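PDB 3T6C: D-galactonate dehydratase family member RspA from Pantoea ananatis, which binds magnesium and dehydrates D-gluconate to 2-dehydro-3-deoxy-D-gluconate with low activity in vitro, as a member of the mandelate racemase/muconate lactonizing enzyme family. Local coordinates for residues L44-I49 with E385-C390; S323-I328 with K332-Y337; A360-D365 with G396-N401. One frame throughout, in Å; residues are numbered along the deposited sequence.

Interaction 1 (L44-I49 with E385-C390); sequences LVVVKI and EVFPGC
The ring of Phe387 reaches segment 44-49 of strand 44-51 with its far end, the CE1, CZ and CE2 atoms, where Val46 and Leu44 receive it. Val46 sends one methyl to the ring edge, close to its plane: CG2 lies 3.9 Å from Phe387 CE2 and equally near CZ. Leu44 comes at the neighbouring corner of the ring on a slanting line, its CD1 4.1 Å from Phe387 CE1. No hydrogen bond joins the two segments, and their backbones stay well apart, 10.8 Å between the CA atoms of Val46 and Phe387; the gap is bridged by the ring from one side and by the leucine and valine methyls from the other.

The first torsion of Phe387 sets CG opposite the carbonyl carbon (chi1 -64°), which directs the ring at the strand. The residue itself is the first to leave helical geometry after helix 381-386, and opens a type II turn to Cys390. Leu44 and Val46 project from the same side of the middle strand of the three-stranded antiparallel sheet, whose backbone bonds to Thr37 and Ile35 hold them in place. Further packing comes from Ile356 of helix 355-367, which touches both Val46 and Phe387, and from Pro355 and Ile410 against the ring.

The contact thus seats the turn just after this helix, in the C-terminal enolase-like domain, on the sheet of the N-terminal domain. Leu44 lies about 6 Å, side chain to side chain, from the substrate-binding Asp352. All three touching residues are buried, and the chemistry is purely apolar: the adhesion rests on van der Waals fit and exclusion of water.

Interaction 2 (S323-I328 with K332-Y337); sequences SSIGGI and KKIAIY
The carbonyl oxygen of Ile328 accepts the backbone N-H of Lys332 in a 2.9 Å bond from Lys332 N to Ile328 O. The bond is nearly straight, 164° at the hydrogen. It is the i to i+4 bond of the opening turn of helix 328-340, for which Gly327 is the N-cap residue. Beside it, Lys332 CB rests 3.5 Å from the same Ile328 O. From there the lysine chain bends at chi2 (64°) and leads off to the carbonyl oxygen of Leu137, which its ammonium group binds.

The second meeting is apolar. Ile325 and Ile334 approach tip to tip, with 3.9 Å between Ile325 CD1 and Ile334 CD1; the same Ile334 methyl also lies against Ile325 CG1. Ile325 holds CG1 between its backbone N and carbonyl carbon (chi1 52°), a tight setting that aims the branch at the helix. Two glycines with positive phi, Gly326 and Gly327, then carry the chain from this isoleucine into the helix.

Further along the helix, Tyr337 stacks on Tyr337 of a second subunit, while Ile328 packs on helix 108-129. The whole is a loop-to-helix connection following strand 317-318, which pairs in parallel with strand 344-345 beyond the helix: a beta-alpha-beta unit of the modified TIM barrel of the enolase superfamily.

Interaction 3 (A360-D365 with G396-N401); sequences ANMHLD and GYAYVN
Ala398 and Val400 carry the meeting of segment 396-401 with helix 355-367, both receiving the long side chain of Met362. At the start, Gly396 takes a positive phi and leads into the short strand 397-399, and the backbones of Gly396 and Ala398 bond to Leu147 and Ile145 of strand 145-151.

Ala398 points its methyl at the helix and meets the end of the methionine: Met362 CE is 3.5 Å from Ala398 CB, and SD lies 3.8 Å from the same Ala398 CB. Met362 can reach so far because its chain is stretched beyond CG (chi2 -178°, chi3 -178°), running from the helix to the strand. The side chain of Tyr399 leaves the backbone away from the helix; its ring makes a cation-pi contact with Arg209 of a neighbouring subunit, to which Tyr397 also bonds through its hydroxyl.

Val400 returns to the helix side and fills in nearer the root of the methionine. Its CG1 touches Met362 CB at 3.6 Å and Met362 SD at 3.8 Å, so one methyl lies along the inner part of the side chain, from CB to the sulfur, while Ala398 takes the tip. The other methyl, Val400 CG2, stands 4.5 Å from His363 NE2, obliquely to the imidazole. That ring is held by its other nitrogen, ND1, to the backbone N of Tyr134, a residue that also packs on Val400.

Met362 is about 8 Å, side chain to side chain, from the substrate-binding Glu375. The strand lies antiparallel to strand 145-151, an addition to the parallel barrel strands, and the contact packs an outer helix of the enolase-type modified TIM barrel against this added strand.

Overall arrangement
Helix 355-367 is common ground for all three contacts. It supplies one side of interaction 3, its Ala360 and Leu364 touch Ile328 and Lys332 of interaction 2, and its Ile356 packs on both partners of interaction 1. Interactions 1 and 3 also meet directly, Asn401 ND2 lying 3.2 Å from Gly389 O. Each contact is largely buried, though Val400 and Lys332 are partly exposed. Interaction 1 joins the two domains through an aromatic ring set against aliphatic methyls; interaction 3 stays within the C-terminal domain and relies on methionine and small apolar groups; interaction 2, local in sequence, adds a backbone hydrogen bond. Both 2 and 3 adjoin neighbouring subunits, whereas 1 does not.

Interaction 1 (L44-I49 with E385-C390)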
loop_
_atom_site.group_PDB
_atom_site.type_symbol
_atom_site.label_atom_id
_atom_site.label_comp_id
_atom_site.label_asym_id
_atom_site.label_seq_id
_atom_site.Cartn_x
_atom_site.Cartn_y
_atom_site.Cartn_z
ATOM N N LEU A 44 5.881 -39.112 -24.742
ATOM C CA LEU A 44 7.016 -38.199 -24.479
ATOM C C LEU A 44 7.524 -37.524 -25.721
ATOM O O LEU A 44 7.443 -38.118 -26.789
ATOM C CB LEU A 44 8.220 -38.991 -23.931
ATOM C CG LEU A 44 7.870 -39.919 -22.757
ATOM C CD1 LEU A 44 9.113 -40.690 -22.338
ATOM C CD2 LEU A 44 7.334 -39.144 -21.597
ATOM N N VAL A 45 8.068 -36.295 -25.592
ATOM C CA VAL A 45 8.754 -35.620 -26.709
ATOM C C VAL A 45 10.209 -35.361 -26.335
ATOM O O VAL A 45 10.482 -34.660 -25.349
ATOM C CB VAL A 45 8.088 -34.280 -27.036
ATOM C CG1 VAL A 45 8.694 -33.692 -28.306
ATOM C CG2 VAL A 45 6.569 -34.467 -27.198
ATOM N N VAL A 46 11.143 -35.850 -27.149
ATOM C CA VAL A 46 12.563 -35.738 -26.846
ATOM C C VAL A 46 13.214 -35.044 -28.046
ATOM O O VAL A 46 12.797 -35.258 -29.184
ATOM C CB VAL A 46 13.163 -37.161 -26.645
ATOM C CG1 VAL A 46 14.680 -37.176 -26.800
ATOM C CG2 VAL A 46 12.713 -37.735 -25.297
ATOM N N VAL A 47 14.180 -34.172 -27.781
ATOM C CA VAL A 47 14.973 -33.553 -28.827
ATOM C C VAL A 47 16.401 -34.096 -28.803
ATOM O O VAL A 47 16.990 -34.293 -27.733
ATOM C CB VAL A 47 15.014 -32.040 -28.577
ATOM C CG1 VAL A 47 16.099 -31.360 -29.407
ATOM C CG2 VAL A 47 13.616 -31.437 -28.929
ATOM N N LYS A 48 16.944 -34.375 -29.993
ATOM C CA LYS A 48 18.383 -34.716 -30.120
ATOM C C LYS A 48 19.075 -33.680 -31.008
ATOM O O LYS A 48 18.661 -33.479 -32.156
ATOM C CB LYS A 48 18.569 -36.136 -30.721
ATOM C CG LYS A 48 20.048 -36.538 -30.814
ATOM C CD LYS A 48 20.039 -38.075 -31.020
ATOM C CE LYS A 48 21.389 -38.689 -31.022
ATOM N NZ LYS A 48 21.226 -40.195 -31.236
ATOM N N ILE A 49 20.108 -33.005 -30.490
ATOM C CA ILE A 49 20.886 -32.052 -31.259
ATOM C C ILE A 49 22.265 -32.653 -31.578
ATOM O O ILE A 49 23.013 -32.978 -30.670
ATOM C CB ILE A 49 21.094 -30.741 -30.492
ATOM C CG1 ILE A 49 19.747 -30.056 -30.237
ATOM C CG2 ILE A 49 22.065 -29.831 -31.296
ATOM C CD1 ILE A 49 19.883 -28.710 -29.526
ATOM N N GLU A 385 15.475 -49.051 -20.238
ATOM C CA GLU A 385 16.118 -49.590 -21.418
ATOM C C GLU A 385 16.241 -48.551 -22.531
ATOM O O GLU A 385 17.303 -48.407 -23.139
ATOM C CB GLU A 385 15.259 -50.746 -21.935
ATOM C CG GLU A 385 15.860 -51.505 -23.100
ATOM C CD GLU A 385 15.579 -53.001 -23.004
ATOM O OE1 GLU A 385 16.416 -53.757 -23.464
ATOM O OE2 GLU A 385 14.537 -53.423 -22.462
ATOM N N VAL A 386 15.141 -47.853 -22.809
ATOM C CA VAL A 386 15.125 -46.833 -23.887
ATOM C C VAL A 386 15.992 -45.622 -23.544
ATOM O O VAL A 386 16.593 -45.023 -24.421
ATOM C CB VAL A 386 13.697 -46.382 -24.217
ATOM C CG1 VAL A 386 13.694 -45.205 -25.191
ATOM C CG2 VAL A 386 12.929 -47.585 -24.886
ATOM N N PHE A 387 16.094 -45.322 -22.256
ATOM C CA PHE A 387 16.916 -44.203 -21.786
ATOM C C PHE A 387 17.997 -44.654 -20.824
ATOM O O PHE A 387 17.851 -44.501 -19.627
ATOM C CB PHE A 387 16.022 -43.145 -21.099
ATOM C CG PHE A 387 15.011 -42.494 -22.011
ATOM C CD1 PHE A 387 13.725 -43.065 -22.176
ATOM C CD2 PHE A 387 15.308 -41.310 -22.655
ATOM C CE1 PHE A 387 12.768 -42.440 -23.018
ATOM C CE2 PHE A 387 14.393 -40.682 -23.462
ATOM C CZ PHE A 387 13.106 -41.249 -23.651
ATOM N N PRO A 388 19.114 -45.193 -21.330
ATOM C CA PRO A 388 20.185 -45.614 -20.404
ATOM C C PRO A 388 20.703 -44.447 -19.574
ATOM O O PRO A 388 20.895 -43.334 -20.098
ATOM C CB PRO A 388 21.291 -46.120 -21.348
ATOM C CG PRO A 388 20.531 -46.524 -22.592
ATOM C CD PRO A 388 19.408 -45.532 -22.727
ATOM N N GLY A 389 20.925 -44.691 -18.277
ATOM C CA GLY A 389 21.354 -43.608 -17.383
ATOM C C GLY A 389 20.324 -43.121 -16.386
ATOM O O GLY A 389 20.585 -42.173 -15.660
ATOM N N CYS A 390 19.137 -43.726 -16.328
ATOM C CA CYS A 390 18.135 -43.226 -15.394
ATOM C C CYS A 390 18.703 -43.276 -13.962
ATOM O O CYS A 390 19.506 -44.185 -13.656
ATOM C CB CYS A 390 16.908 -44.122 -15.440
ATOM S SG CYS A 390 15.926 -43.881 -16.960
#

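Interaction 2 (S323-I328 with K332-Y337)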
loop_
_atom_site.group_PDB
_atom_site.type_symbol
_atom_site.label_atom_id
_atom_site.label_comp_id
_atom_site.label_asym_id
_atom_site.label_seq_id
_atom_site.Cartn_x
_atom_site.Cartn_y
_atom_site.Cartn_z
ATOM N N SER A 323 10.087 -28.057 -18.400
ATOM C CA SER A 323 9.964 -27.883 -19.868
ATOM C C SER A 323 8.886 -26.854 -20.222
ATOM O O SER A 323 8.971 -26.198 -21.270
ATOM C CB SER A 323 9.753 -29.234 -20.566
ATOM O OG SER A 323 8.510 -29.862 -20.215
ATOM N N SER A 324 7.867 -26.698 -19.375
ATOM C CA SER A 324 6.821 -25.699 -19.634
ATOM C C SER A 324 7.270 -24.263 -19.347
ATOM O O SER A 324 6.554 -23.337 -19.705
ATOM C CB SER A 324 5.531 -25.993 -18.847
ATOM O OG SER A 324 4.978 -27.185 -19.463
ATOM N N ILE A 325 8.394 -24.092 -18.643
ATOM C CA ILE A 325 9.006 -22.769 -18.519
ATOM C C ILE A 325 10.234 -22.545 -19.422
ATOM O O ILE A 325 10.888 -21.508 -19.341
ATOM C CB ILE A 325 9.150 -22.265 -17.087
ATOM C CG1 ILE A 325 9.848 -23.301 -16.209
ATOM C CG2 ILE A 325 7.748 -21.899 -16.586
ATOM C CD1 ILE A 325 11.396 -23.292 -16.386
ATOM N N GLY A 326 10.553 -23.535 -20.238
ATOM C CA GLY A 326 11.593 -23.317 -21.251
ATOM C C GLY A 326 12.932 -23.958 -20.971
ATOM O O GLY A 326 13.897 -23.636 -21.657
ATOM N N GLY A 327 13.025 -24.881 -20.010
ATOM C CA GLY A 327 14.284 -25.606 -19.846
ATOM C C GLY A 327 15.152 -25.264 -18.648
ATOM O O GLY A 327 14.704 -24.662 -17.677
ATOM N N ILE A 328 16.403 -25.767 -18.673
ATOM C CA ILE A 328 17.316 -25.589 -17.537
ATOM C C ILE A 328 17.707 -24.129 -17.334
ATOM O O ILE A 328 17.787 -23.654 -16.204
ATOM C CB ILE A 328 18.574 -26.428 -17.752
ATOM C CG1 ILE A 328 18.194 -27.890 -17.518
ATOM C CG2 ILE A 328 19.704 -25.989 -16.774
ATOM C CD1 ILE A 328 19.244 -28.917 -17.957
ATOM N N LYS A 332 16.941 -22.554 -13.700
ATOM C CA LYS A 332 17.976 -22.130 -12.766
ATOM C C LYS A 332 17.691 -20.726 -12.286
ATOM O O LYS A 332 17.885 -20.406 -11.081
ATOM C CB LYS A 332 19.373 -22.231 -13.443
ATOM C CG LYS A 332 20.531 -21.824 -12.565
ATOM C CD LYS A 332 20.685 -22.744 -11.377
ATOM C CE LYS A 332 22.032 -22.519 -10.705
ATOM N NZ LYS A 332 22.172 -23.303 -9.472
ATOM N N LYS A 333 17.204 -19.883 -13.189
ATOM C CA LYS A 333 16.854 -18.497 -12.800
ATOM C C LYS A 333 15.687 -18.470 -11.805
ATOM O O LYS A 333 15.721 -17.721 -10.843
ATOM C CB LYS A 333 16.534 -17.618 -14.008
ATOM C CG LYS A 333 17.744 -17.563 -14.951
ATOM C CD LYS A 333 17.389 -16.677 -16.119
ATOM C CE LYS A 333 18.628 -16.686 -17.085
ATOM N NZ LYS A 333 18.181 -16.151 -18.399
ATOM N N ILE A 334 14.674 -19.300 -12.027
ATOM C CA ILE A 334 13.546 -19.336 -11.093
ATOM C C ILE A 334 14.002 -19.918 -9.759
ATOM O O ILE A 334 13.541 -19.499 -8.693
ATOM C CB ILE A 334 12.417 -20.232 -11.691
ATOM C CG1 ILE A 334 11.771 -19.483 -12.873
ATOM C CG2 ILE A 334 11.369 -20.518 -10.589
ATOM C CD1 ILE A 334 10.943 -20.380 -13.791
ATOM N N ALA A 335 14.909 -20.916 -9.795
ATOM C CA ALA A 335 15.386 -21.490 -8.544
ATOM C C ALA A 335 16.125 -20.413 -7.721
ATOM O O ALA A 335 15.967 -20.328 -6.508
ATOM C CB ALA A 335 16.294 -22.682 -8.853
ATOM N N ILE A 336 16.962 -19.629 -8.382
ATOM C CA ILE A 336 17.704 -18.519 -7.730
ATOM C C ILE A 336 16.758 -17.410 -7.242
ATOM O O ILE A 336 16.885 -16.918 -6.098
ATOM C CB ILE A 336 18.755 -17.967 -8.692
ATOM C CG1 ILE A 336 19.912 -18.975 -8.760
ATOM C CG2 ILE A 336 19.214 -16.540 -8.224
ATOM C CD1 ILE A 336 20.901 -18.693 -9.896
ATOM N N TYR A 337 15.798 -17.045 -8.065
ATOM C CA TYR A 337 14.835 -16.017 -7.631
ATOM C C TYR A 337 14.079 -16.495 -6.372
ATOM O O TYR A 337 13.840 -15.732 -5.443
ATOM C CB TYR A 337 13.850 -15.736 -8.785
ATOM C CG TYR A 337 13.224 -14.368 -8.665
ATOM C CD1 TYR A 337 13.873 -13.272 -9.214
ATOM C CD2 TYR A 337 12.013 -14.182 -8.013
ATOM C CE1 TYR A 337 13.372 -11.996 -9.085
ATOM C CE2 TYR A 337 11.508 -12.885 -7.861
ATOM C CZ TYR A 337 12.198 -11.814 -8.380
ATOM O OH TYR A 337 11.665 -10.542 -8.267
#

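Interaction 3 (A360-D365 with G396-N401)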
loop_
_atom_site.group_PDB
_atom_site.type_symbol
_atom_site.label_atom_id
_atom_site.label_comp_id
_atom_site.label_asym_id
_atom_site.label_seq_id
_atom_site.Cartn_x
_atom_site.Cartn_y
_atom_site.Cartn_z
ATOM N N ALA A 360 17.306 -33.647 -15.664
ATOM C CA ALA A 360 17.458 -32.204 -15.541
ATOM C C ALA A 360 16.931 -31.698 -14.200
ATOM O O ALA A 360 17.622 -30.937 -13.527
ATOM C CB ALA A 360 16.663 -31.547 -16.645
ATOM N N ASN A 361 15.735 -32.169 -13.798
ATOM C CA ASN A 361 15.206 -31.782 -12.474
ATOM C C ASN A 361 16.239 -32.089 -11.404
ATOM O O ASN A 361 16.494 -31.281 -10.499
ATOM C CB ASN A 361 13.958 -32.561 -12.082
ATOM C CG ASN A 361 12.741 -32.191 -12.869
ATOM O OD1 ASN A 361 12.643 -31.116 -13.471
ATOM N ND2 ASN A 361 11.720 -33.070 -12.781
ATOM N N MET A 362 16.823 -33.289 -11.481
ATOM C CA MET A 362 17.683 -33.748 -10.402
ATOM C C MET A 362 19.053 -33.037 -10.401
ATOM O O MET A 362 19.646 -32.883 -9.331
ATOM C CB MET A 362 17.846 -35.275 -10.463
ATOM C CG MET A 362 16.555 -35.918 -9.964
ATOM S SD MET A 362 16.693 -37.682 -9.941
ATOM C CE MET A 362 15.024 -38.111 -9.363
ATOM N N HIS A 363 19.554 -32.644 -11.587
ATOM C CA HIS A 363 20.790 -31.869 -11.646
ATOM C C HIS A 363 20.596 -30.482 -11.037
ATOM O O HIS A 363 21.472 -30.007 -10.312
ATOM C CB HIS A 363 21.312 -31.792 -13.065
ATOM C CG HIS A 363 22.015 -33.042 -13.503
ATOM N ND1 HIS A 363 23.267 -33.030 -14.092
ATOM C CD2 HIS A 363 21.640 -34.343 -13.442
ATOM C CE1 HIS A 363 23.629 -34.270 -14.386
ATOM N NE2 HIS A 363 22.655 -35.089 -14.017
ATOM N N LEU A 364 19.457 -29.859 -11.308
ATOM C CA LEU A 364 19.075 -28.630 -10.582
ATOM C C LEU A 364 18.953 -28.912 -9.095
ATOM O O LEU A 364 19.497 -28.153 -8.274
ATOM C CB LEU A 364 17.755 -28.070 -11.115
ATOM C CG LEU A 364 17.887 -27.372 -12.489
ATOM C CD1 LEU A 364 16.542 -27.513 -13.226
ATOM C CD2 LEU A 364 18.253 -25.913 -12.281
ATOM N N ASP A 365 18.235 -29.969 -8.730
ATOM C CA ASP A 365 18.077 -30.299 -7.322
ATOM C C ASP A 365 19.396 -30.452 -6.593
ATOM O O ASP A 365 19.532 -29.959 -5.471
ATOM C CB ASP A 365 17.345 -31.636 -7.162
ATOM C CG ASP A 365 15.890 -31.602 -7.593
ATOM O OD1 ASP A 365 15.242 -30.534 -7.651
ATOM O OD2 ASP A 365 15.372 -32.737 -7.844
ATOM N N GLY A 396 14.180 -44.074 -0.463
ATOM C CA GLY A 396 13.604 -42.735 -0.405
ATOM C C GLY A 396 14.436 -41.616 -1.011
ATOM O O GLY A 396 14.028 -40.449 -0.946
ATOM N N TYR A 397 15.583 -41.945 -1.598
ATOM C CA TYR A 397 16.464 -40.962 -2.214
ATOM C C TYR A 397 16.799 -41.404 -3.627
ATOM O O TYR A 397 16.903 -42.624 -3.896
ATOM C CB TYR A 397 17.783 -40.855 -1.445
ATOM C CG TYR A 397 17.679 -40.105 -0.155
ATOM C CD1 TYR A 397 17.704 -38.701 -0.139
ATOM C CD2 TYR A 397 17.594 -40.791 1.076
ATOM C CE1 TYR A 397 17.595 -38.002 1.050
ATOM C CE2 TYR A 397 17.499 -40.082 2.289
ATOM C CZ TYR A 397 17.523 -38.688 2.266
ATOM O OH TYR A 397 17.442 -37.968 3.465
ATOM N N ALA A 398 17.012 -40.443 -4.524
ATOM C CA ALA A 398 17.537 -40.733 -5.845
ATOM C C ALA A 398 19.016 -40.404 -5.935
ATOM O O ALA A 398 19.512 -39.402 -5.370
ATOM C CB ALA A 398 16.784 -39.957 -6.922
ATOM N N TYR A 399 19.715 -41.273 -6.647
ATOM C CA TYR A 399 21.161 -41.130 -6.852
ATOM C C TYR A 399 21.435 -41.009 -8.352
ATOM O O TYR A 399 21.314 -41.985 -9.108
ATOM C CB TYR A 399 21.844 -42.357 -6.244
ATOM C CG TYR A 399 21.619 -42.396 -4.740
ATOM C CD1 TYR A 399 22.364 -41.602 -3.892
ATOM C CD2 TYR A 399 20.604 -43.166 -4.182
ATOM C CE1 TYR A 399 22.130 -41.607 -2.523
ATOM C CE2 TYR A 399 20.358 -43.189 -2.821
ATOM C CZ TYR A 399 21.124 -42.381 -2.012
ATOM O OH TYR A 399 20.914 -42.433 -0.656
ATOM N N VAL A 400 21.825 -39.823 -8.792
ATOM C CA VAL A 400 22.121 -39.628 -10.223
ATOM C C VAL A 400 23.535 -40.111 -10.501
ATOM O O VAL A 400 24.407 -40.035 -9.621
ATOM C CB VAL A 400 21.935 -38.146 -10.717
ATOM C CG1 VAL A 400 20.515 -37.664 -10.362
ATOM C CG2 VAL A 400 22.946 -37.252 -10.130
ATOM N N ASN A 401 23.770 -40.589 -11.720
ATOM C CA ASN A 401 25.131 -40.961 -12.036
ATOM C C ASN A 401 26.007 -39.732 -12.235
ATOM O O ASN A 401 25.537 -38.573 -12.300
ATOM C CB ASN A 401 25.195 -41.876 -13.268
ATOM C CG ASN A 401 24.768 -41.182 -14.543
ATOM O OD1 ASN A 401 25.364 -40.191 -14.963
ATOM N ND2 ASN A 401 23.741 -41.721 -15.179
#